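Long-range contacts in Alpha/beta hydrolase fold protein (Ochrobactrum, PDB 4G9E), which is an N-acyl homoserine lactonase of the alpha/beta hydrolase fold, which opens the lactone ring of acyl homoserine signal molecules: residues 61-72 and 179-187; 128-139 and 219-230. One frame throughout, in Å; residues are numbered along the deposited sequence.

Both contacts lie away from the middle of the protein and are partly buried; the centre of each is about 16 Å from the centre of the chain. Their centres are about 25 Å apart and their nearest atoms about 11 Å, so they do not touch. They join different elements, and their segments alternate along the chain. Interaction 1 is mostly polar: an arginine side chain lies in a loop and bonds two of its carbonyl oxygens and an aspartate. Interaction 2 mixes a backbone bridge, a phenylalanine packed against a short helix, and a lysine-glutamate pair. Interaction 2 reaches N-butanoyl-L-homoserine through Phe138 and Phe221. In interaction 1, the side chain of His62 is about 8 Å from the bound N-butanoyl-L-homoserine.

Interaction 1 (61-72 and 179-187); sequences GHGKSTDAIDPD and RTDGRARRI
Arg179 lays its guanidinium over the backbone of Gly61 and His62 and fills the curve of the loop 61-67. The Gly61 O lies over one face of the group. The loop meets its edge. Arg179 NE donates to Gly63 O at 2.9 Å. Arg179 NH1 donates to Ser65 O at 2.8 Å in a nearly straight bond. Arg179 NH1 and NH2 both bond Asp67 OD1 end-on, in a salt bridge; NH2 meets the syn lone pair, while NH1 comes from above the carboxylate plane. The chain turns at chi2 (-87°), which swings the guanidinium back into the loop. Four bonds near its plane should fix its rotation.

Gly61 O accepts from Asp181 N at 3.0 Å. Asp181 also caps helix 182-194, its OD1 accepting from Arg183 N. Its carboxylate is gripped side-on by Arg183, and Tyr75 bonds to OD2. The two carboxylates come close, Asp67 OD2 3.6 Å from Asp181 OD2. Arg179 on Asp67 and Arg183 on Asp181 probably offset their repulsion. Arg183 also places one guanidinium face on Pro71 CG.

Thr180 CG2 makes a CH-pi contact over the His62 ring, 3.8 Å from its centroid. A water joins Thr180 OG1 to Gly63 N.

The contact ties the start of helix 182-194 to the loop leading into helix 71-74. Strand 13-19 touches that loop at Ser65, and helix 77-91 packs on His62 and Ala184 through Tyr80.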
loop_
_atom_site.group_PDB
_atom_site.type_symbol
_atom_site.label_atom_id
_atom_site.label_comp_id
_atom_site.label_asym_id
_atom_site.label_seq_id
_atom_site.Cartn_x
_atom_site.Cartn_y
_atom_site.Cartn_z
ATOM N N GLY A 61 14.605 0.947 -1.361
ATOM C CA GLY A 61 14.988 0.562 -0.013
ATOM C C GLY A 61 14.325 -0.697 0.516
ATOM O O GLY A 61 14.567 -1.075 1.658
ATOM N N HIS A 62 13.493 -1.334 -0.308
ATOM C CA HIS A 62 12.701 -2.483 0.109
ATOM C C HIS A 62 12.859 -3.651 -0.857
ATOM O O HIS A 62 13.135 -3.469 -2.044
ATOM C CB HIS A 62 11.218 -2.104 0.150
ATOM C CG HIS A 62 10.852 -1.133 1.230
ATOM N ND1 HIS A 62 11.174 0.208 1.174
ATOM C CD2 HIS A 62 10.168 -1.305 2.385
ATOM C CE1 HIS A 62 10.709 0.811 2.255
ATOM N NE2 HIS A 62 10.096 -0.084 3.008
ATOM N N GLY A 63 12.643 -4.858 -0.349
ATOM C CA GLY A 63 12.624 -6.036 -1.193
ATOM C C GLY A 63 13.848 -6.167 -2.076
ATOM O O GLY A 63 14.987 -6.052 -1.615
ATOM N N LYS A 64 13.611 -6.440 -3.334
ATOM C CA LYS A 64 14.653 -6.646 -4.324
ATOM C C LYS A 64 15.048 -5.341 -5.060
ATOM O O LYS A 64 15.829 -5.362 -5.948
ATOM C CB LYS A 64 14.226 -7.725 -5.335
ATOM C CG LYS A 64 14.042 -9.055 -4.643
ATOM C CD LYS A 64 13.973 -10.246 -5.534
ATOM C CE LYS A 64 13.728 -11.458 -4.655
ATOM N NZ LYS A 64 14.930 -11.862 -3.918
ATOM N N SER A 65 14.445 -4.224 -4.692
ATOM C CA SER A 65 14.874 -2.939 -5.228
ATOM C C SER A 65 16.153 -2.511 -4.536
ATOM O O SER A 65 16.455 -2.979 -3.443
ATOM C CB SER A 65 13.789 -1.889 -5.022
ATOM O OG SER A 65 12.703 -2.146 -5.893
ATOM N N THR A 66 16.910 -1.624 -5.173
ATOM C CA THR A 66 18.081 -1.056 -4.522
ATOM C C THR A 66 17.640 -0.029 -3.498
ATOM O O THR A 66 16.498 0.443 -3.518
ATOM C CB THR A 66 19.048 -0.371 -5.518
ATOM O OG1 THR A 66 18.382 0.704 -6.191
ATOM C CG2 THR A 66 19.568 -1.369 -6.542
ATOM N N ASP A 67 18.542 0.309 -2.588
ATOM C CA ASP A 67 18.321 1.484 -1.768
ATOM C C ASP A 67 18.173 2.690 -2.692
ATOM O O ASP A 67 18.606 2.665 -3.844
ATOM C CB ASP A 67 19.472 1.680 -0.780
ATOM C CG ASP A 67 19.491 0.626 0.314
ATOM O OD1 ASP A 67 18.491 -0.120 0.455
ATOM O OD2 ASP A 67 20.501 0.559 1.044
ATOM N N ALA A 68 17.534 3.739 -2.196
ATOM C CA ALA A 68 17.346 4.952 -2.984
ATOM C C ALA A 68 18.677 5.593 -3.345
ATOM O O ALA A 68 19.592 5.657 -2.523
ATOM C CB ALA A 68 16.499 5.939 -2.213
ATOM N N ILE A 69 18.771 6.100 -4.569
ATOM C CA ILE A 69 19.911 6.918 -4.967
ATOM C C ILE A 69 20.027 8.110 -4.017
ATOM O O ILE A 69 21.125 8.476 -3.593
ATOM C CB ILE A 69 19.759 7.395 -6.424
ATOM C CG1 ILE A 69 19.957 6.218 -7.384
ATOM C CG2 ILE A 69 20.758 8.506 -6.735
ATOM C CD1 ILE A 69 19.620 6.538 -8.824
ATOM N N ASP A 70 18.879 8.691 -3.673
ATOM C CA ASP A 70 18.811 9.867 -2.811
ATOM C C ASP A 70 17.716 9.659 -1.767
ATOM O O ASP A 70 16.545 9.944 -2.021
ATOM C CB ASP A 70 18.527 11.117 -3.647
ATOM C CG ASP A 70 18.422 12.376 -2.808
ATOM O OD1 ASP A 70 18.606 12.306 -1.572
ATOM O OD2 ASP A 70 18.167 13.443 -3.398
ATOM N N PRO A 71 18.091 9.139 -0.588
ATOM C CA PRO A 71 17.116 8.917 0.486
ATOM C C PRO A 71 16.289 10.157 0.824
ATOM O O PRO A 71 15.113 10.029 1.181
ATOM C CB PRO A 71 17.994 8.503 1.667
ATOM C CG PRO A 71 19.155 7.813 1.015
ATOM C CD PRO A 71 19.419 8.591 -0.249
ATOM N N ASP A 72 16.890 11.339 0.701
ATOM C CA ASP A 72 16.211 12.584 1.043
ATOM C C ASP A 72 15.067 12.913 0.076
ATOM O O ASP A 72 14.136 13.640 0.417
ATOM C CB ASP A 72 17.216 13.742 1.071
ATOM C CG ASP A 72 18.286 13.570 2.140
ATOM O OD1 ASP A 72 17.971 13.022 3.215
ATOM O OD2 ASP A 72 19.437 14.011 1.909
ATOM N N ARG A 179 15.844 -6.802 5.459
ATOM C CA ARG A 179 16.531 -6.143 4.348
ATOM C C ARG A 179 16.318 -4.635 4.322
ATOM O O ARG A 179 17.209 -3.890 3.936
ATOM C CB ARG A 179 16.101 -6.740 3.002
ATOM C CG ARG A 179 16.628 -5.991 1.770
ATOM C CD ARG A 179 15.691 -4.845 1.387
ATOM N NE ARG A 179 16.106 -4.078 0.214
ATOM C CZ ARG A 179 16.917 -3.023 0.256
ATOM N NH1 ARG A 179 17.213 -2.368 -0.862
ATOM N NH2 ARG A 179 17.431 -2.625 1.414
ATOM N N THR A 180 15.131 -4.192 4.715
ATOM C CA THR A 180 14.736 -2.800 4.526
ATOM C C THR A 180 15.802 -1.821 5.011
ATOM O O THR A 180 16.335 -1.953 6.110
ATOM C CB THR A 180 13.430 -2.505 5.262
ATOM O OG1 THR A 180 12.459 -3.489 4.892
ATOM C CG2 THR A 180 12.903 -1.118 4.913
ATOM N N ASP A 181 16.105 -0.839 4.170
ATOM C CA ASP A 181 16.970 0.280 4.527
ATOM C C ASP A 181 16.293 1.030 5.675
ATOM O O ASP A 181 15.275 1.690 5.479
ATOM C CB ASP A 181 17.121 1.177 3.292
ATOM C CG ASP A 181 18.054 2.359 3.501
ATOM O OD1 ASP A 181 18.504 2.612 4.638
ATOM O OD2 ASP A 181 18.320 3.051 2.497
ATOM N N GLY A 182 16.853 0.931 6.878
ATOM C CA GLY A 182 16.220 1.529 8.040
ATOM C C GLY A 182 16.085 3.042 7.964
ATOM O O GLY A 182 15.209 3.628 8.604
ATOM N N ARG A 183 16.953 3.685 7.193
ATOM C CA ARG A 183 16.820 5.122 6.965
ATOM C C ARG A 183 15.446 5.456 6.401
ATOM O O ARG A 183 14.896 6.522 6.674
ATOM C CB ARG A 183 17.897 5.627 6.006
ATOM C CG ARG A 183 19.304 5.448 6.533
ATOM C CD ARG A 183 20.347 5.851 5.506
ATOM N NE ARG A 183 20.218 5.063 4.286
ATOM C CZ ARG A 183 20.906 5.286 3.174
ATOM N NH1 ARG A 183 21.785 6.281 3.126
ATOM N NH2 ARG A 183 20.716 4.516 2.110
ATOM N N ALA A 184 14.894 4.543 5.608
ATOM C CA ALA A 184 13.594 4.769 4.999
ATOM C C ALA A 184 12.497 4.846 6.056
ATOM O O ALA A 184 11.570 5.640 5.929
ATOM C CB ALA A 184 13.284 3.691 3.964
ATOM N N ARG A 185 12.588 4.017 7.092
ATOM C CA ARG A 185 11.623 4.093 8.179
ATOM C C ARG A 185 11.705 5.439 8.886
ATOM O O ARG A 185 10.698 6.126 9.061
ATOM C CB ARG A 185 11.854 2.968 9.187
ATOM C CG ARG A 185 11.401 1.605 8.682
ATOM C CD ARG A 185 11.500 0.547 9.770
ATOM N NE ARG A 185 12.880 0.208 10.102
ATOM C CZ ARG A 185 13.537 -0.847 9.626
ATOM N NH1 ARG A 185 12.948 -1.681 8.780
ATOM N NH2 ARG A 185 14.789 -1.075 10.005
ATOM N N ARG A 186 12.914 5.819 9.280
ATOM C CA ARG A 186 13.098 7.033 10.058
ATOM C C ARG A 186 12.648 8.269 9.290
ATOM O O ARG A 186 11.885 9.090 9.805
ATOM C CB ARG A 186 14.555 7.183 10.484
ATOM C CG ARG A 186 14.830 8.501 11.185
ATOM C CD ARG A 186 16.240 8.586 11.741
ATOM N NE ARG A 186 17.255 8.163 10.779
ATOM C CZ ARG A 186 17.787 8.943 9.843
ATOM N NH1 ARG A 186 17.398 10.207 9.708
ATOM N NH2 ARG A 186 18.714 8.453 9.032
ATOM N N ILE A 187 13.126 8.400 8.057
ATOM C CA ILE A 187 12.864 9.604 7.283
ATOM C C ILE A 187 11.388 9.697 6.896
ATOM O O ILE A 187 10.767 10.747 7.040
ATOM C CB ILE A 187 13.780 9.688 6.051
ATOM C CG1 ILE A 187 15.248 9.773 6.490
ATOM C CG2 ILE A 187 13.432 10.902 5.214
ATOM C CD1 ILE A 187 16.227 9.533 5.371
HETATM O O HOH W 1 11.895 -4.825 2.426
HETATM O O HOH W 2 21.398 4.982 -0.658
#

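Interaction 2 (128-139 and 219-230); sequences PVAREEVGQGFK and EPFVELDFVSKV. With C4L (N-butanoyl-L-homoserine), chain C.
Phe138 and Val222 form a single beta bridge between two loops of the alpha/beta hydrolase fold. Two backbone bonds make it: Glu223 N to Gly137 O at 2.9 Å, and Lys139 N to Phe221 O at 2.8 Å. Phe138 CA adds a CA-H...O contact to Phe221 O.

The apolar part centres on Phe226. Its CG stands anti to the backbone N (chi1 -180°), which carries the ring to the helix 134-137. Gly137 CA sits over one face, 4.0 Å from the Phe226 ring centroid, in a CH-pi contact. Val129 CG1 touches Phe226 CE1 at 3.6 Å. Pro128 O and Glu133 OE1 lie at the ring edge.

The ligand-facing part is aromatic. Phe221 puts one ring face under O3 of N-butanoyl-L-homoserine, and Phe138 CZ approaches its C8 at 4.0 Å. Glu219 OE2 accepts from Phe221 N and Val222 N, while OE1 bonds to His248, consistent with a Ser-His-Glu triad with Ser102.

The charged part is a salt bridge between Lys139 and Glu223. The lysine runs alongside the backbone carbonyls of Glu219 and Pro220. With an alanine in place of Lys139, Glu223 OE1 is likely to lose its charged mate, and those two carbonyls their cover. Lys139 NZ meets Glu223 OE1 at 2.8 Å, from 53° above the carboxylate plane.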
loop_
_atom_site.group_PDB
_atom_site.type_symbol
_atom_site.label_atom_id
_atom_site.label_comp_id
_atom_site.label_asym_id
_atom_site.label_seq_id
_atom_site.Cartn_x
_atom_site.Cartn_y
_atom_site.Cartn_z
ATOM N N PRO A 128 -6.565 7.702 6.518
ATOM C CA PRO A 128 -6.184 9.009 5.974
ATOM C C PRO A 128 -6.192 10.013 7.120
ATOM O O PRO A 128 -7.215 10.180 7.782
ATOM C CB PRO A 128 -7.296 9.297 4.957
ATOM C CG PRO A 128 -7.838 7.937 4.591
ATOM C CD PRO A 128 -7.797 7.186 5.900
ATOM N N VAL A 129 -5.043 10.622 7.390
ATOM C CA VAL A 129 -4.899 11.539 8.512
ATOM C C VAL A 129 -4.129 12.767 8.088
ATOM O O VAL A 129 -3.200 12.673 7.298
ATOM C CB VAL A 129 -4.140 10.894 9.707
ATOM C CG1 VAL A 129 -5.022 9.910 10.444
ATOM C CG2 VAL A 129 -2.840 10.235 9.252
ATOM N N ALA A 130 -4.537 13.919 8.607
ATOM C CA ALA A 130 -3.697 15.101 8.579
ATOM C C ALA A 130 -2.588 14.866 9.598
ATOM O O ALA A 130 -2.718 14.011 10.476
ATOM C CB ALA A 130 -4.505 16.326 8.948
ATOM N N ARG A 131 -1.502 15.625 9.505
ATOM C CA ARG A 131 -0.365 15.350 10.370
ATOM C C ARG A 131 -0.733 15.386 11.856
ATOM O O ARG A 131 -0.196 14.612 12.646
ATOM C CB ARG A 131 0.800 16.295 10.073
ATOM C CG ARG A 131 0.559 17.732 10.477
ATOM C CD ARG A 131 1.756 18.598 10.167
ATOM N NE ARG A 131 1.679 19.847 10.899
ATOM C CZ ARG A 131 2.672 20.719 10.984
ATOM N NH1 ARG A 131 3.814 20.479 10.363
ATOM N NH2 ARG A 131 2.517 21.827 11.689
ATOM N N GLU A 132 -1.654 16.266 12.240
ATOM C CA GLU A 132 -2.013 16.387 13.652
ATOM C C GLU A 132 -2.924 15.257 14.151
ATOM O O GLU A 132 -3.210 15.165 15.345
ATOM C CB GLU A 132 -2.639 17.752 13.954
ATOM C CG GLU A 132 -4.037 17.973 13.413
ATOM C CD GLU A 132 -4.078 18.390 11.948
ATOM O OE1 GLU A 132 -3.009 18.498 11.297
ATOM O OE2 GLU A 132 -5.205 18.612 11.451
ATOM N N GLU A 133 -3.357 14.391 13.238
ATOM C CA GLU A 133 -4.306 13.327 13.549
ATOM C C GLU A 133 -3.654 11.960 13.645
ATOM O O GLU A 133 -4.344 10.960 13.793
ATOM C CB GLU A 133 -5.401 13.276 12.483
ATOM C CG GLU A 133 -6.266 14.511 12.451
ATOM C CD GLU A 133 -7.205 14.550 11.266
ATOM O OE1 GLU A 133 -6.947 13.868 10.248
ATOM O OE2 GLU A 133 -8.208 15.287 11.350
ATOM N N VAL A 134 -2.333 11.902 13.555
ATOM C CA VAL A 134 -1.652 10.612 13.559
ATOM C C VAL A 134 -1.985 9.791 14.813
ATOM O O VAL A 134 -2.260 8.591 14.725
ATOM C CB VAL A 134 -0.126 10.778 13.371
ATOM C CG1 VAL A 134 0.585 9.451 13.549
ATOM C CG2 VAL A 134 0.171 11.365 11.988
ATOM N N GLY A 135 -2.004 10.447 15.969
ATOM C CA GLY A 135 -2.346 9.776 17.208
ATOM C C GLY A 135 -3.774 9.258 17.245
ATOM O O GLY A 135 -4.059 8.260 17.901
ATOM N N GLN A 136 -4.678 9.948 16.560
ATOM C CA GLN A 136 -6.076 9.528 16.486
ATOM C C GLN A 136 -6.307 8.357 15.536
ATOM O O GLN A 136 -7.122 7.483 15.805
ATOM C CB GLN A 136 -6.963 10.697 16.067
ATOM C CG GLN A 136 -7.001 11.824 17.074
ATOM C CD GLN A 136 -7.555 13.100 16.483
ATOM O OE1 GLN A 136 -8.669 13.122 15.964
ATOM N NE2 GLN A 136 -6.773 14.172 16.551
ATOM N N GLY A 137 -5.592 8.338 14.420
ATOM C CA GLY A 137 -5.847 7.341 13.397
ATOM C C GLY A 137 -5.177 6.007 13.646
ATOM O O GLY A 137 -5.619 4.979 13.129
ATOM N N PHE A 138 -4.100 6.032 14.424
ATOM C CA PHE A 138 -3.318 4.846 14.724
ATOM C C PHE A 138 -3.426 4.487 16.195
ATOM O O PHE A 138 -3.575 5.357 17.049
ATOM C CB PHE A 138 -1.841 5.056 14.376
ATOM C CG PHE A 138 -1.575 5.200 12.901
ATOM C CD1 PHE A 138 -1.430 4.081 12.097
ATOM C CD2 PHE A 138 -1.461 6.457 12.319
ATOM C CE1 PHE A 138 -1.179 4.214 10.738
ATOM C CE2 PHE A 138 -1.219 6.589 10.953
ATOM C CZ PHE A 138 -1.073 5.467 10.170
ATOM N N LYS A 139 -3.328 3.193 16.473
ATOM C CA LYS A 139 -3.280 2.692 17.833
ATOM C C LYS A 139 -1.849 2.769 18.339
ATOM O O LYS A 139 -0.933 2.240 17.718
ATOM C CB LYS A 139 -3.761 1.239 17.865
ATOM C CG LYS A 139 -5.232 1.050 17.525
ATOM C CD LYS A 139 -5.600 -0.424 17.514
ATOM C CE LYS A 139 -7.071 -0.647 17.181
ATOM N NZ LYS A 139 -7.998 -0.099 18.216
ATOM N N GLU A 219 -7.470 -5.299 13.355
ATOM C CA GLU A 219 -6.394 -4.353 13.059
ATOM C C GLU A 219 -5.648 -3.937 14.321
ATOM O O GLU A 219 -6.246 -3.350 15.220
ATOM C CB GLU A 219 -6.985 -3.101 12.410
ATOM C CG GLU A 219 -6.601 -2.906 10.968
ATOM C CD GLU A 219 -5.115 -2.634 10.779
ATOM O OE1 GLU A 219 -4.660 -2.683 9.618
ATOM O OE2 GLU A 219 -4.404 -2.369 11.772
ATOM N N PRO A 220 -4.336 -4.225 14.393
ATOM C CA PRO A 220 -3.543 -3.818 15.561
ATOM C C PRO A 220 -2.954 -2.413 15.444
ATOM O O PRO A 220 -2.473 -1.887 16.450
ATOM C CB PRO A 220 -2.411 -4.845 15.575
ATOM C CG PRO A 220 -2.223 -5.196 14.138
ATOM C CD PRO A 220 -3.592 -5.144 13.511
ATOM N N PHE A 221 -2.979 -1.829 14.247
ATOM C CA PHE A 221 -2.349 -0.530 14.012
ATOM C C PHE A 221 -3.352 0.586 13.767
ATOM O O PHE A 221 -3.106 1.733 14.127
ATOM C CB PHE A 221 -1.404 -0.591 12.809
ATOM C CG PHE A 221 -0.225 -1.489 13.003
ATOM C CD1 PHE A 221 0.813 -1.121 13.840
ATOM C CD2 PHE A 221 -0.138 -2.689 12.333
ATOM C CE1 PHE A 221 1.908 -1.951 14.017
ATOM C CE2 PHE A 221 0.951 -3.521 12.509
ATOM C CZ PHE A 221 1.973 -3.155 13.350
ATOM N N VAL A 222 -4.467 0.255 13.130
ATOM C CA VAL A 222 -5.405 1.270 12.665
ATOM C C VAL A 222 -6.662 1.331 13.517
ATOM O O VAL A 222 -7.248 0.303 13.840
ATOM C CB VAL A 222 -5.806 1.015 11.206
ATOM C CG1 VAL A 222 -6.768 2.083 10.719
ATOM C CG2 VAL A 222 -4.565 0.975 10.326
ATOM N N GLU A 223 -7.065 2.542 13.885
ATOM C CA GLU A 223 -8.317 2.745 14.607
ATOM C C GLU A 223 -9.499 2.688 13.649
ATOM O O GLU A 223 -9.751 3.644 12.916
ATOM C CB GLU A 223 -8.304 4.089 15.329
ATOM C CG GLU A 223 -7.274 4.172 16.424
ATOM C CD GLU A 223 -7.688 3.461 17.702
ATOM O OE1 GLU A 223 -8.600 2.601 17.681
ATOM O OE2 GLU A 223 -7.082 3.777 18.740
ATOM N N LEU A 224 -10.224 1.576 13.650
ATOM C CA LEU A 224 -11.325 1.410 12.710
ATOM C C LEU A 224 -12.452 2.410 12.955
ATOM O O LEU A 224 -13.148 2.802 12.016
ATOM C CB LEU A 224 -11.854 -0.025 12.739
ATOM C CG LEU A 224 -10.819 -1.077 12.348
ATOM C CD1 LEU A 224 -11.450 -2.456 12.359
ATOM C CD2 LEU A 224 -10.227 -0.767 10.982
ATOM N N ASP A 225 -12.644 2.816 14.207
ATOM C CA ASP A 225 -13.636 3.835 14.544
ATOM C C ASP A 225 -13.305 5.149 13.849
ATOM O O ASP A 225 -14.188 5.845 13.349
ATOM C CB ASP A 225 -13.683 4.081 16.056
ATOM C CG ASP A 225 -14.303 2.935 16.819
ATOM O OD1 ASP A 225 -14.875 2.034 16.176
ATOM O OD2 ASP A 225 -14.232 2.948 18.067
ATOM N N PHE A 226 -12.023 5.496 13.845
ATOM C CA PHE A 226 -11.575 6.720 13.202
ATOM C C PHE A 226 -11.801 6.622 11.698
ATOM O O PHE A 226 -12.345 7.532 11.073
ATOM C CB PHE A 226 -10.097 6.963 13.496
ATOM C CG PHE A 226 -9.560 8.216 12.875
ATOM C CD1 PHE A 226 -9.027 8.199 11.602
ATOM C CD2 PHE A 226 -9.586 9.411 13.569
ATOM C CE1 PHE A 226 -8.533 9.347 11.028
ATOM C CE2 PHE A 226 -9.088 10.565 12.998
ATOM C CZ PHE A 226 -8.568 10.531 11.724
ATOM N N VAL A 227 -11.382 5.503 11.118
ATOM C CA VAL A 227 -11.517 5.290 9.685
ATOM C C VAL A 227 -12.978 5.396 9.237
ATOM O O VAL A 227 -13.274 5.966 8.186
ATOM C CB VAL A 227 -10.921 3.926 9.288
ATOM C CG1 VAL A 227 -11.326 3.544 7.873
ATOM C CG2 VAL A 227 -9.409 3.965 9.433
ATOM N N SER A 228 -13.889 4.863 10.045
ATOM C CA SER A 228 -15.309 4.874 9.695
ATOM C C SER A 228 -15.914 6.276 9.749
ATOM O O SER A 228 -17.056 6.478 9.341
ATOM C CB SER A 228 -16.100 3.928 10.602
ATOM O OG SER A 228 -16.219 4.467 11.903
ATOM N N LYS A 229 -15.146 7.240 10.250
ATOM C CA LYS A 229 -15.623 8.614 10.360
ATOM C C LYS A 229 -14.945 9.560 9.367
ATOM O O LYS A 229 -15.309 10.730 9.263
ATOM C CB LYS A 229 -15.443 9.129 11.789
ATOM C CG LYS A 229 -16.335 8.435 12.806
ATOM C CD LYS A 229 -16.046 8.914 14.225
ATOM C CE LYS A 229 -16.933 8.211 15.241
ATOM N NZ LYS A 229 -18.375 8.502 15.017
ATOM N N VAL A 230 -13.960 9.053 8.636
ATOM C CA VAL A 230 -13.257 9.868 7.655
ATOM C C VAL A 230 -14.175 10.210 6.484
ATOM O O VAL A 230 -14.913 9.353 5.994
ATOM C CB VAL A 230 -11.994 9.154 7.138
ATOM C CG1 VAL A 230 -11.396 9.892 5.944
ATOM C CG2 VAL A 230 -10.974 9.005 8.258
HETATM O O1 C4L C . 2.380 -1.547 7.678
HETATM C C4 C4L C . 2.698 -0.354 7.453
HETATM O O2 C4L C . 2.993 0.077 6.317
HETATM C C3 C4L C . 2.759 0.621 8.606
HETATM C C2 C4L C . 1.840 0.188 9.755
HETATM C C1 C4L C . 2.221 0.840 11.075
HETATM O O3 C4L C . 3.446 0.276 11.567
HETATM N N1 C4L C . 2.373 1.980 8.208
HETATM C C5 C4L C . 3.265 2.962 8.051
HETATM O O4 C4L C . 4.467 2.819 8.239
HETATM C C6 C4L C . 2.725 4.311 7.636
HETATM C C7 C4L C . 3.324 5.391 8.530
HETATM C C8 C4L C . 2.898 5.249 9.986
HETATM O O HOH W 3 -5.944 6.228 18.596
HETATM O O HOH W 4 -10.002 -0.495 15.747
HETATM O O HOH W 5 -0.390 -0.412 17.556
#